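Local structure of adenosine monophosphate-protein transferase FICD homolog (Caenorhabditis elegans, 5JJ6) at residues 301-314 with 332-344. The protein is a homolog of FICD that belongs to the Fic/DOC family and carries a largely helical Fido domain. Numbering follows the deposited sequence.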
loop_
_atom_site.group_PDB
_atom_site.type_symbol
_atom_site.label_atom_id
_atom_site.label_comp_id
_atom_site.label_asym_id
_atom_site.label_seq_id
_atom_site.Cartn_x
_atom_site.Cartn_y
_atom_site.Cartn_z
ATOM N N PHE B 301 29.512 -7.496 5.592
ATOM C CA PHE B 301 28.815 -8.647 6.168
ATOM C C PHE B 301 27.725 -9.157 5.246
ATOM O O PHE B 301 27.135 -8.384 4.489
ATOM C CB PHE B 301 28.202 -8.302 7.531
ATOM C CG PHE B 301 29.204 -8.206 8.640
ATOM C CD1 PHE B 301 29.882 -7.023 8.877
ATOM C CD2 PHE B 301 29.471 -9.303 9.442
ATOM C CE1 PHE B 301 30.804 -6.937 9.892
ATOM C CE2 PHE B 301 30.394 -9.224 10.464
ATOM C CZ PHE B 301 31.064 -8.044 10.691
ATOM N N PRO B 302 27.445 -10.466 5.311
ATOM C CA PRO B 302 26.254 -10.983 4.642
ATOM C C PRO B 302 25.032 -10.447 5.361
ATOM O O PRO B 302 25.187 -9.921 6.453
ATOM C CB PRO B 302 26.384 -12.494 4.818
ATOM C CG PRO B 302 27.191 -12.655 6.056
ATOM C CD PRO B 302 28.171 -11.521 6.037
ATOM N N PRO B 303 23.831 -10.603 4.792
ATOM C CA PRO B 303 22.643 -10.136 5.518
ATOM C C PRO B 303 22.552 -10.708 6.937
ATOM O O PRO B 303 22.874 -11.878 7.169
ATOM C CB PRO B 303 21.492 -10.613 4.633
ATOM C CG PRO B 303 22.070 -10.554 3.276
ATOM C CD PRO B 303 23.499 -11.008 3.419
ATOM N N VAL B 304 22.176 -9.865 7.888
ATOM C CA VAL B 304 22.093 -10.314 9.267
ATOM C C VAL B 304 20.667 -10.680 9.636
ATOM O O VAL B 304 19.774 -9.828 9.716
ATOM C CB VAL B 304 22.596 -9.253 10.252
ATOM C CG1 VAL B 304 22.346 -9.722 11.679
ATOM C CG2 VAL B 304 24.069 -8.996 10.026
ATOM N N ILE B 305 20.473 -11.957 9.918
ATOM C CA ILE B 305 19.151 -12.431 10.228
ATOM C C ILE B 305 19.012 -12.622 11.727
ATOM O O ILE B 305 19.680 -13.461 12.324
ATOM C CB ILE B 305 18.849 -13.733 9.468
ATOM C CG1 ILE B 305 18.779 -13.442 7.970
ATOM C CG2 ILE B 305 17.537 -14.353 9.936
ATOM C CD1 ILE B 305 18.521 -14.669 7.139
ATOM N N LEU B 306 18.157 -11.800 12.330
ATOM C CA LEU B 306 17.785 -11.958 13.733
ATOM C C LEU B 306 16.585 -12.887 13.792
ATOM O O LEU B 306 15.457 -12.470 13.493
ATOM C CB LEU B 306 17.461 -10.602 14.381
ATOM C CG LEU B 306 18.384 -9.450 14.012
ATOM C CD1 LEU B 306 17.876 -8.121 14.571
ATOM C CD2 LEU B 306 19.775 -9.763 14.516
ATOM N N PRO B 307 16.823 -14.156 14.144
ATOM C CA PRO B 307 15.764 -15.162 14.001
ATOM C C PRO B 307 14.627 -14.983 15.000
ATOM O O PRO B 307 14.846 -14.508 16.116
ATOM C CB PRO B 307 16.509 -16.485 14.212
ATOM C CG PRO B 307 17.687 -16.140 15.004
ATOM C CD PRO B 307 18.081 -14.742 14.624
ATOM N N VAL B 308 13.421 -15.356 14.572
ATOM C CA VAL B 308 12.201 -15.138 15.343
ATOM C C VAL B 308 12.189 -16.066 16.545
ATOM O O VAL B 308 11.584 -15.754 17.560
ATOM C CB VAL B 308 10.942 -15.339 14.474
ATOM C CG1 VAL B 308 10.866 -16.778 13.941
ATOM C CG2 VAL B 308 9.678 -14.949 15.241
ATOM N N GLU B 309 12.881 -17.196 16.426
ATOM C CA GLU B 309 13.078 -18.120 17.541
ATOM C C GLU B 309 13.774 -17.434 18.718
ATOM O O GLU B 309 13.718 -17.910 19.849
ATOM C CB GLU B 309 13.916 -19.326 17.112
ATOM C CG GLU B 309 13.221 -20.315 16.200
ATOM C CD GLU B 309 13.414 -20.017 14.710
ATOM O OE1 GLU B 309 14.248 -19.138 14.357
ATOM O OE2 GLU B 309 12.728 -20.684 13.893
ATOM N N THR B 310 14.494 -16.355 18.444
ATOM C CA THR B 310 15.209 -15.662 19.503
ATOM C C THR B 310 14.524 -14.333 19.882
ATOM O O THR B 310 15.126 -13.480 20.560
ATOM C CB THR B 310 16.675 -15.413 19.101
ATOM O OG1 THR B 310 16.744 -14.409 18.081
ATOM C CG2 THR B 310 17.289 -16.696 18.585
ATOM N N ARG B 311 13.268 -14.181 19.448
ATOM C CA ARG B 311 12.496 -12.957 19.689
ATOM C C ARG B 311 12.652 -12.422 21.138
ATOM O O ARG B 311 12.970 -11.245 21.341
ATOM C CB ARG B 311 11.024 -13.189 19.351
ATOM C CG ARG B 311 10.159 -11.973 19.581
ATOM C CD ARG B 311 8.755 -12.200 19.113
ATOM N NE ARG B 311 7.973 -10.967 19.056
ATOM C CZ ARG B 311 7.072 -10.606 19.964
ATOM N NH1 ARG B 311 6.836 -11.378 21.019
ATOM N NH2 ARG B 311 6.404 -9.466 19.817
ATOM N N ALA B 312 12.431 -13.285 22.128
ATOM C CA ALA B 312 12.570 -12.912 23.537
ATOM C C ALA B 312 13.934 -12.244 23.835
ATOM O O ALA B 312 14.002 -11.099 24.353
ATOM C CB ALA B 312 12.355 -14.138 24.434
ATOM N N GLU B 313 15.002 -12.958 23.478
ATOM C CA GLU B 313 16.349 -12.464 23.667
ATOM C C GLU B 313 16.446 -11.078 23.066
ATOM O O GLU B 313 16.911 -10.137 23.725
ATOM C CB GLU B 313 17.388 -13.378 23.024
ATOM C CG GLU B 313 17.726 -14.644 23.797
ATOM C CD GLU B 313 16.778 -15.802 23.502
ATOM O OE1 GLU B 313 15.793 -15.606 22.754
ATOM O OE2 GLU B 313 17.036 -16.928 23.988
ATOM N N TYR B 314 15.970 -10.962 21.825
ATOM C CA TYR B 314 15.987 -9.700 21.107
ATOM C C TYR B 314 15.447 -8.614 22.042
ATOM O O TYR B 314 16.188 -7.708 22.441
ATOM C CB TYR B 314 15.177 -9.829 19.808
ATOM C CG TYR B 314 14.973 -8.557 19.022
ATOM C CD1 TYR B 314 16.034 -7.944 18.373
ATOM C CD2 TYR B 314 13.718 -7.999 18.890
ATOM C CE1 TYR B 314 15.857 -6.793 17.642
ATOM C CE2 TYR B 314 13.529 -6.848 18.162
ATOM C CZ TYR B 314 14.602 -6.244 17.537
ATOM O OH TYR B 314 14.410 -5.089 16.805
ATOM N N TYR B 332 24.242 -9.589 21.104
ATOM C CA TYR B 332 23.192 -10.308 20.372
ATOM C C TYR B 332 23.396 -10.237 18.863
ATOM O O TYR B 332 23.496 -11.285 18.186
ATOM C CB TYR B 332 21.818 -9.753 20.764
ATOM C CG TYR B 332 20.646 -10.340 20.013
ATOM C CD1 TYR B 332 20.143 -11.589 20.329
ATOM C CD2 TYR B 332 20.013 -9.618 19.013
ATOM C CE1 TYR B 332 19.070 -12.122 19.647
ATOM C CE2 TYR B 332 18.941 -10.134 18.331
ATOM C CZ TYR B 332 18.471 -11.390 18.644
ATOM O OH TYR B 332 17.387 -11.907 17.953
ATOM N N VAL B 333 23.476 -9.022 18.325
ATOM C CA VAL B 333 23.648 -8.898 16.881
ATOM C C VAL B 333 25.000 -9.502 16.456
ATOM O O VAL B 333 25.100 -10.068 15.357
ATOM C CB VAL B 333 23.485 -7.434 16.360
ATOM C CG1 VAL B 333 22.824 -6.551 17.389
ATOM C CG2 VAL B 333 24.773 -6.863 15.883
ATOM N N ALA B 334 26.022 -9.412 17.311
ATOM C CA ALA B 334 27.295 -10.066 17.016
ATOM C C ALA B 334 27.112 -11.577 16.899
ATOM O O ALA B 334 27.564 -12.200 15.939
ATOM C CB ALA B 334 28.313 -9.750 18.073
ATOM N N LYS B 335 26.452 -12.167 17.884
ATOM C CA LYS B 335 26.187 -13.603 17.867
ATOM C C LYS B 335 25.524 -14.032 16.572
ATOM O O LYS B 335 25.904 -15.052 15.969
ATOM C CB LYS B 335 25.303 -14.016 19.045
ATOM C CG LYS B 335 24.803 -15.434 18.963
ATOM C CD LYS B 335 23.961 -15.828 20.163
ATOM C CE LYS B 335 23.606 -17.293 20.074
ATOM N NZ LYS B 335 23.181 -17.876 21.362
ATOM N N HIS B 336 24.547 -13.247 16.124
ATOM C CA HIS B 336 23.751 -13.708 14.986
ATOM C C HIS B 336 24.334 -13.374 13.619
ATOM O O HIS B 336 24.076 -14.096 12.656
ATOM C CB HIS B 336 22.335 -13.168 15.086
ATOM C CG HIS B 336 21.527 -13.862 16.127
ATOM N ND1 HIS B 336 21.506 -15.233 16.249
ATOM C CD2 HIS B 336 20.739 -13.383 17.116
ATOM C CE1 HIS B 336 20.723 -15.572 17.255
ATOM N NE2 HIS B 336 20.248 -14.468 17.802
ATOM N N SER B 337 25.131 -12.320 13.510
ATOM C CA SER B 337 25.864 -12.147 12.267
ATOM C C SER B 337 26.936 -13.239 12.192
ATOM O O SER B 337 27.271 -13.720 11.101
ATOM C CB SER B 337 26.467 -10.754 12.144
ATOM O OG SER B 337 27.124 -10.383 13.327
ATOM N N GLU B 338 27.465 -13.648 13.344
ATOM C CA GLU B 338 28.393 -14.773 13.331
ATOM C C GLU B 338 27.648 -16.033 12.847
ATOM O O GLU B 338 28.184 -16.792 12.051
ATOM C CB GLU B 338 29.047 -14.988 14.708
ATOM C CG GLU B 338 29.768 -16.338 14.855
ATOM C CD GLU B 338 30.976 -16.311 15.805
ATOM O OE1 GLU B 338 31.543 -17.393 16.076
ATOM O OE2 GLU B 338 31.362 -15.221 16.285
ATOM N N ALA B 339 26.421 -16.260 13.313
ATOM C CA ALA B 339 25.660 -17.427 12.853
ATOM C C ALA B 339 25.294 -17.349 11.358
ATOM O O ALA B 339 25.146 -18.377 10.698
ATOM C CB ALA B 339 24.402 -17.608 13.689
ATOM N N SER B 340 25.100 -16.132 10.848
ATOM C CA SER B 340 24.854 -15.902 9.422
ATOM C C SER B 340 26.066 -16.294 8.581
ATOM O O SER B 340 25.985 -17.143 7.666
ATOM C CB SER B 340 24.493 -14.438 9.176
ATOM O OG SER B 340 23.394 -14.048 9.984
ATOM N N ILE B 341 27.192 -15.653 8.879
ATOM C CA ILE B 341 28.430 -15.980 8.197
ATOM C C ILE B 341 28.661 -17.478 8.280
ATOM O O ILE B 341 29.039 -18.109 7.307
ATOM C CB ILE B 341 29.622 -15.235 8.803
ATOM C CG1 ILE B 341 29.436 -13.732 8.621
ATOM C CG2 ILE B 341 30.904 -15.652 8.134
ATOM C CD1 ILE B 341 30.512 -12.897 9.261
ATOM N N GLN B 342 28.379 -18.047 9.442
ATOM C CA GLN B 342 28.547 -19.472 9.661
ATOM C C GLN B 342 27.635 -20.274 8.735
ATOM O O GLN B 342 28.021 -21.329 8.244
ATOM C CB GLN B 342 28.283 -19.835 11.118
ATOM C CG GLN B 342 28.970 -21.114 11.546
ATOM C CD GLN B 342 30.478 -21.024 11.357
ATOM O OE1 GLN B 342 30.992 -21.231 10.256
ATOM N NE2 GLN B 342 31.190 -20.674 12.427
ATOM N N ARG B 343 26.411 -19.791 8.539
ATOM C CA ARG B 343 25.479 -20.419 7.602
ATOM C C ARG B 343 26.120 -20.533 6.228
ATOM O O ARG B 343 26.103 -21.602 5.616
ATOM C CB ARG B 343 24.180 -19.618 7.489
ATOM C CG ARG B 343 23.040 -20.384 6.882
ATOM C CD ARG B 343 21.738 -19.602 6.955
ATOM N NE ARG B 343 21.015 -19.688 5.685
ATOM C CZ ARG B 343 21.193 -18.850 4.667
ATOM N NH1 ARG B 343 20.500 -19.004 3.546
ATOM N NH2 ARG B 343 22.067 -17.852 4.771
ATOM N N TYR B 344 26.690 -19.433 5.742
ATOM C CA TYR B 344 27.349 -19.494 4.433
ATOM C C TYR B 344 28.622 -20.347 4.410
ATOM O O TYR B 344 28.813 -21.156 3.508
ATOM C CB TYR B 344 27.678 -18.087 3.935
ATOM C CG TYR B 344 26.456 -17.261 3.630
ATOM C CD1 TYR B 344 25.835 -17.361 2.396
ATOM C CD2 TYR B 344 25.919 -16.388 4.567
ATOM C CE1 TYR B 344 24.718 -16.615 2.093
ATOM C CE2 TYR B 344 24.793 -15.638 4.274
ATOM C CZ TYR B 344 24.201 -15.757 3.032
ATOM O OH TYR B 344 23.087 -15.023 2.712
#
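T310 OG1 works in two directions at once: it accepts a hydrogen bond from Y332 OH, 2.6 Å away, and donates one to P307 O at 2.7 Å. In this mainly helical Fido fold the pair joins the turn that starts helix 311-321 to helix 327-346, along which the extended chain 301-307 runs. A single hydroxyl bond is combined here with ring packing. With chi1 at 176°, the Y332 side chain extends away from its own N and carries the ring across to the turn. T310 OG1 lies at the ring's edge, in its plane, while Y314 CA sits over one face and H336 CD2 over the other. P307 O is gripped twice, by the hydroxyl and by T310 N. One turn after Y332, H336 offers a ring face to P307 CD, in a CH-pi contact 3.7 Å from the ring centroid and only 2° off the normal. Toward P302 the contact becomes apolar: P302 CG packs on I341 CG1. F301, P303 and V304 also touch helix 284-297, where N293 OD1 accepts a hydrogen bond from V304 N. Y344 OH is hydrogen-bonded to T136 OG1, while the ring atom Y344 CE2 touches P302 CB at 3.6 Å.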